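Local coordinates for MymaA.19257.a.B3 (Mycobacterium marinum, PDB 6Q10), which is of unknown function but forms the soluble, LytR_C-family part of a predicted membrane protein, consistent with a role at the mycobacterial cell envelope, at residues Pro24-Leu27 against Gly28-Lys31; Ala129-Ser132 against Ser133-Gly137. One frame throughout, in Å; residues are numbered along the deposited sequence.

Interaction 1: residues Pro24-Leu27 against Gly28-Lys31; sequences PAQL and GETK
A type I turn from Q26 to E29, in the loop between helix 16-20 and strand 32-36, folds the chain back so that E29 N bonds to Q26 O at 2.9 Å. L27 and G28 fill its two corners, with G28 at the exposed one. T30 then ties down the next carbonyl: with OG1 set between its backbone N and carbonyl carbon (chi1 61°), the hydroxyl donates to L27 O at 2.8 Å. The same rotation lays T30 CG2 3.4 Å from Q26 O and 3.9 Å from A25 CB, so one branch is polar and the other apolar, which is why threonine fits this buried place between turn and strand. On the outer side the Q26 and E29 side chains run alongside each other, E29 OE1 3.9 Å from Q26 CB. A water links the backbone of Q26 to the E29 carboxylate, accepting from Q26 N at 3.0 Å and donating to E29 OE1 at 2.6 Å. Meanwhile L27 turns from the loop into a buried site against F56. The whole is a type I beta turn locked by a threonine hydroxyl, leading into a sheet strand.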
ATOM      1  N   PRO A  24      -9.509   1.969  -5.935  1.00 20.63           N
ATOM      2  CA  PRO A  24      -8.064   1.788  -6.124  1.00 19.08           C
ATOM      3  C   PRO A  24      -7.668   2.081  -7.561  1.00 19.85           C
ATOM      4  O   PRO A  24      -8.432   1.860  -8.513  1.00 22.94           O
ATOM      5  CB  PRO A  24      -7.813   0.322  -5.766  1.00 21.83           C
ATOM      6  CG  PRO A  24      -9.086  -0.183  -5.137  1.00 29.83           C
ATOM      7  CD  PRO A  24     -10.199   0.749  -5.478  1.00 21.26           C
ATOM      8  N   ALA A  25      -6.438   2.579  -7.691  1.00 18.92           N
ATOM      9  CA  ALA A  25      -5.816   2.855  -8.975  1.00 18.84           C
ATOM     10  C   ALA A  25      -5.567   1.586  -9.779  1.00 21.42           C
ATOM     11  O   ALA A  25      -5.340   0.511  -9.231  1.00 21.11           O
ATOM     12  CB  ALA A  25      -4.464   3.547  -8.754  1.00 22.16           C
ATOM     13  N   GLN A  26      -5.547   1.730 -11.103  1.00 19.61           N
ATOM     14  CA  GLN A  26      -4.929   0.702 -11.943  1.00 22.80           C
ATOM     15  C   GLN A  26      -3.465   0.513 -11.550  1.00 24.65           C
ATOM     16  O   GLN A  26      -2.715   1.485 -11.397  1.00 22.11           O
ATOM     17  CB  GLN A  26      -5.026   1.088 -13.422  1.00 24.19           C
ATOM     18  CG  GLN A  26      -6.458   1.281 -13.911  1.00 26.12           C
ATOM     19  CD  GLN A  26      -7.314   0.012 -13.849  1.00 27.26           C
ATOM     20  OE1 GLN A  26      -8.315  -0.040 -13.134  1.00 34.85           O
ATOM     21  NE2 GLN A  26      -6.941  -0.997 -14.617  1.00 24.87           N
ATOM     22  N   LEU A  27      -3.049  -0.745 -11.405  1.00 22.46           N
ATOM     23  CA  LEU A  27      -1.721  -1.006 -10.857  1.00 22.65           C
ATOM     24  C   LEU A  27      -0.615  -0.415 -11.738  1.00 22.31           C
ATOM     25  O   LEU A  27       0.433  -0.001 -11.226  1.00 24.60           O
ATOM     26  CB  LEU A  27      -1.513  -2.517 -10.696  1.00 22.26           C
ATOM     27  CG  LEU A  27      -2.619  -3.225  -9.910  1.00 20.92           C
ATOM     28  CD1 LEU A  27      -2.246  -4.693  -9.759  1.00 24.32           C
ATOM     29  CD2 LEU A  27      -2.850  -2.552  -8.566  1.00 20.54           C
ATOM     30  N   GLY A  28      -0.832  -0.383 -13.043  1.00 24.36           N
ATOM     31  CA  GLY A  28       0.121   0.151 -13.987  1.00 27.76           C
ATOM     32  C   GLY A  28       0.128   1.652 -14.083  1.00 24.39           C
ATOM     33  O   GLY A  28       0.808   2.215 -14.958  1.00 30.22           O
ATOM     34  N   GLU A  29      -0.607   2.309 -13.207  1.00 23.56           N
ATOM     35  CA  GLU A  29      -0.706   3.754 -13.158  1.00 30.69           C
ATOM     36  C   GLU A  29      -0.316   4.259 -11.781  1.00 30.81           C
ATOM     37  O   GLU A  29      -0.827   5.278 -11.320  1.00 38.31           O
ATOM     38  CB  GLU A  29      -2.117   4.197 -13.537  1.00 29.59           C
ATOM     39  CG  GLU A  29      -2.357   3.990 -15.015  1.00 30.47           C
ATOM     40  CD  GLU A  29      -3.764   4.336 -15.453  1.00 28.87           C
ATOM     41  OE1 GLU A  29      -4.593   4.737 -14.604  1.00 32.28           O
ATOM     42  OE2 GLU A  29      -4.065   4.163 -16.637  1.00 31.47           O
ATOM     43  N   THR A  30       0.566   3.524 -11.106  1.00 24.56           N
ATOM     44  CA  THR A  30       0.958   3.838  -9.742  1.00 21.90           C
ATOM     45  C   THR A  30       2.426   4.232  -9.681  1.00 27.09           C
ATOM     46  O   THR A  30       3.218   3.904 -10.562  1.00 29.65           O
ATOM     47  CB  THR A  30       0.724   2.656  -8.777  1.00 23.20           C
ATOM     48  OG1 THR A  30       1.515   1.528  -9.181  1.00 25.37           O
ATOM     49  CG2 THR A  30      -0.765   2.255  -8.693  1.00 23.35           C
ATOM     50  N   LYS A  31       2.782   4.939  -8.608  1.00 25.44           N
ATOM     51  CA  LYS A  31       4.157   5.372  -8.346  1.00 21.99           C
ATOM     52  C   LYS A  31       4.445   5.044  -6.879  1.00 21.53           C
ATOM     53  O   LYS A  31       4.295   5.901  -6.003  1.00 26.38           O
ATOM     54  CB  LYS A  31       4.319   6.841  -8.641  1.00 26.63           C
TER
HETATM   55  O   HOH W   1      -5.669   4.535 -12.230  1.00 25.71           O

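Interaction 2: residues Ala129-Ser132 against Ser133-Gly137; sequences AVLS and SLRPG
R135 and L131 meet because the arginine swings CG opposite its own carbonyl carbon (chi1 -63°) and then stays extended to NE, running back along the last turn of helix 125-132. This is the C-terminal end of a helix, where a type I beta turn from S132 to R135 takes the chain off into the loop. R135 CG rests 3.5 Å from L131 O, and NH2 reaches to 3.8 Å from L131 CB, the methylene lying over one face of the guanidinium. A long aliphatic shaft suits this track: its apolar part packs on the helix end while the charged head goes further, NE donating to L54 O.

The bonds here span three residues (i+3 to i), as in a 3-10 turn, rather than the four of an alpha helix. S133 N donates to V130 O at 3.0 Å and L134 N to L131 O at 2.9 Å; a third bond, R135 N to S132 O, is weak at 3.5 Å. L134 drops its CG onto V130 O (3.4 Å) and sets CD1 near V130 CG1 and L131 CD2. These three branched residues are buried: V130 faces helix 144-153, L131 and L134 reach helix 85-94. S132, on the exposed side, is small and polar, and its hydroxyl turns back on the helix to occupy a carbonyl: S132 OG donates to A129 O at 2.6 Å, tilted 24° from the carbonyl plane.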
ATOM      1  N   ALA A 129      -9.304 -11.174  -6.825  1.00 23.86           N
ATOM      2  CA  ALA A 129     -10.403 -10.704  -7.661  1.00 21.19           C
ATOM      3  C   ALA A 129     -10.334  -9.201  -7.859  1.00 24.32           C
ATOM      4  O   ALA A 129     -10.471  -8.701  -8.984  1.00 26.90           O
ATOM      5  CB  ALA A 129     -11.742 -11.117  -7.051  1.00 26.18           C
ATOM      6  N   VAL A 130     -10.121  -8.449  -6.779  1.00 19.92           N
ATOM      7  CA  VAL A 130     -10.038  -6.998  -6.932  1.00 19.77           C
ATOM      8  C   VAL A 130      -8.830  -6.622  -7.795  1.00 20.68           C
ATOM      9  O   VAL A 130      -8.934  -5.774  -8.694  1.00 23.00           O
ATOM     10  CB  VAL A 130      -9.989  -6.314  -5.557  1.00 18.91           C
ATOM     11  CG1 VAL A 130      -9.826  -4.780  -5.710  1.00 19.24           C
ATOM     12  CG2 VAL A 130     -11.256  -6.614  -4.755  1.00 20.10           C
ATOM     13  N   LEU A 131      -7.662  -7.215  -7.525  1.00 19.91           N
ATOM     14  CA  LEU A 131      -6.466  -6.857  -8.307  1.00 22.62           C
ATOM     15  C   LEU A 131      -6.673  -7.114  -9.801  1.00 23.30           C
ATOM     16  O   LEU A 131      -6.197  -6.342 -10.631  1.00 24.04           O
ATOM     17  CB  LEU A 131      -5.228  -7.617  -7.829  1.00 23.81           C
ATOM     18  CG  LEU A 131      -4.744  -7.307  -6.419  1.00 22.12           C
ATOM     19  CD1 LEU A 131      -3.623  -8.252  -6.041  1.00 24.20           C
ATOM     20  CD2 LEU A 131      -4.265  -5.848  -6.348  1.00 25.21           C
ATOM     21  N   SER A 132      -7.401  -8.174 -10.160  1.00 24.21           N
ATOM     22  CA  SER A 132      -7.658  -8.438 -11.578  1.00 25.18           C
ATOM     23  C   SER A 132      -8.404  -7.283 -12.258  1.00 26.16           C
ATOM     24  O   SER A 132      -8.208  -7.045 -13.461  1.00 29.46           O
ATOM     25  CB  SER A 132      -8.421  -9.761 -11.731  1.00 28.18           C
ATOM     26  OG  SER A 132      -9.784  -9.644 -11.358  1.00 41.73           O
ATOM     27  N   SER A 133      -9.258  -6.562 -11.524  1.00 24.43           N
ATOM     28  CA  SER A 133      -9.961  -5.400 -12.066  0.51 23.45           C
ATOM     29  C   SER A 133      -9.083  -4.171 -12.195  1.00 24.19           C
ATOM     30  O   SER A 133      -9.549  -3.152 -12.728  1.00 27.26           O
ATOM     31  CB  SER A 133     -11.152  -5.029 -11.188  0.51 25.87           C
ATOM     32  OG  SER A 133     -11.992  -6.133 -11.021  0.51 24.88           O
ATOM     33  N   LEU A 134      -7.845  -4.232 -11.702  1.00 24.36           N
ATOM     34  CA  LEU A 134      -6.899  -3.127 -11.736  1.00 23.79           C
ATOM     35  C   LEU A 134      -5.775  -3.397 -12.728  1.00 25.40           C
ATOM     36  O   LEU A 134      -4.740  -2.727 -12.703  1.00 25.23           O
ATOM     37  CB  LEU A 134      -6.343  -2.885 -10.325  1.00 20.05           C
ATOM     38  CG  LEU A 134      -7.428  -2.735  -9.252  1.00 19.50           C
ATOM     39  CD1 LEU A 134      -6.754  -2.533  -7.876  1.00 20.19           C
ATOM     40  CD2 LEU A 134      -8.326  -1.552  -9.570  1.00 22.27           C
ATOM     41  N   ARG A 135      -5.971  -4.365 -13.623  1.00 34.93           N
ATOM     42  CA  ARG A 135      -4.980  -4.702 -14.620  1.00 37.69           C
ATOM     43  C   ARG A 135      -5.614  -4.481 -15.987  1.00 40.19           C
ATOM     44  O   ARG A 135      -6.834  -4.316 -16.066  1.00 38.45           O
ATOM     45  CB  ARG A 135      -4.523  -6.150 -14.466  1.00 42.35           C
ATOM     46  CG  ARG A 135      -3.835  -6.455 -13.163  1.00 37.29           C
ATOM     47  CD  ARG A 135      -3.194  -7.833 -13.208  1.00 42.24           C
ATOM     48  NE  ARG A 135      -2.560  -8.120 -11.930  1.00 43.66           N
ATOM     49  CZ  ARG A 135      -3.058  -8.937 -11.005  1.00 38.69           C
ATOM     50  NH1 ARG A 135      -4.174  -9.606 -11.229  1.00 38.50           N
ATOM     51  NH2 ARG A 135      -2.402  -9.096  -9.856  1.00 37.92           N
ATOM     52  N   PRO A 136      -4.827  -4.428 -17.061  1.00 48.62           N
ATOM     53  CA  PRO A 136      -5.412  -4.345 -18.410  1.00 52.36           C
ATOM     54  C   PRO A 136      -6.298  -5.545 -18.730  1.00 53.19           C
ATOM     55  O   PRO A 136      -6.091  -6.657 -18.238  1.00 54.48           O
ATOM     56  CB  PRO A 136      -4.182  -4.297 -19.320  1.00 53.42           C
ATOM     57  CG  PRO A 136      -3.115  -3.682 -18.449  1.00 53.64           C
ATOM     58  CD  PRO A 136      -3.363  -4.240 -17.085  1.00 45.21           C
ATOM     59  N   GLY A 137      -7.311  -5.301 -19.556  1.00 57.47           N
ATOM     60  CA  GLY A 137      -8.260  -6.351 -19.864  1.00 65.05           C
ATOM     61  C   GLY A 137      -9.174  -6.733 -18.720  1.00 65.72           C
ATOM     62  O   GLY A 137      -9.711  -7.845 -18.713  1.00 70.32           O
TER
HETATM   63  O   HOH W   2     -13.159  -6.766  -8.861  0.61 23.57           O

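Both interactions are local bends built on backbone bonds three residues apart, and they lie side by side, with centres 10 Å apart. L27 N of interaction 1 probably donates to L134 O of interaction 2 (2.9 Å), and the leucine side chains of these two residues touch, so the loop before strand 32-36 is fastened to the end of helix 125-132. Each is partly buried. In 24-31 the polar extras are a threonine hydroxyl inside and a water-bridged glutamate outside; in 129-137 they are a serine hydroxyl and an arginine laid along the helix. Helix 85-94 is common ground, contacted by A25 and T30 as well as by V130, L131 and L134.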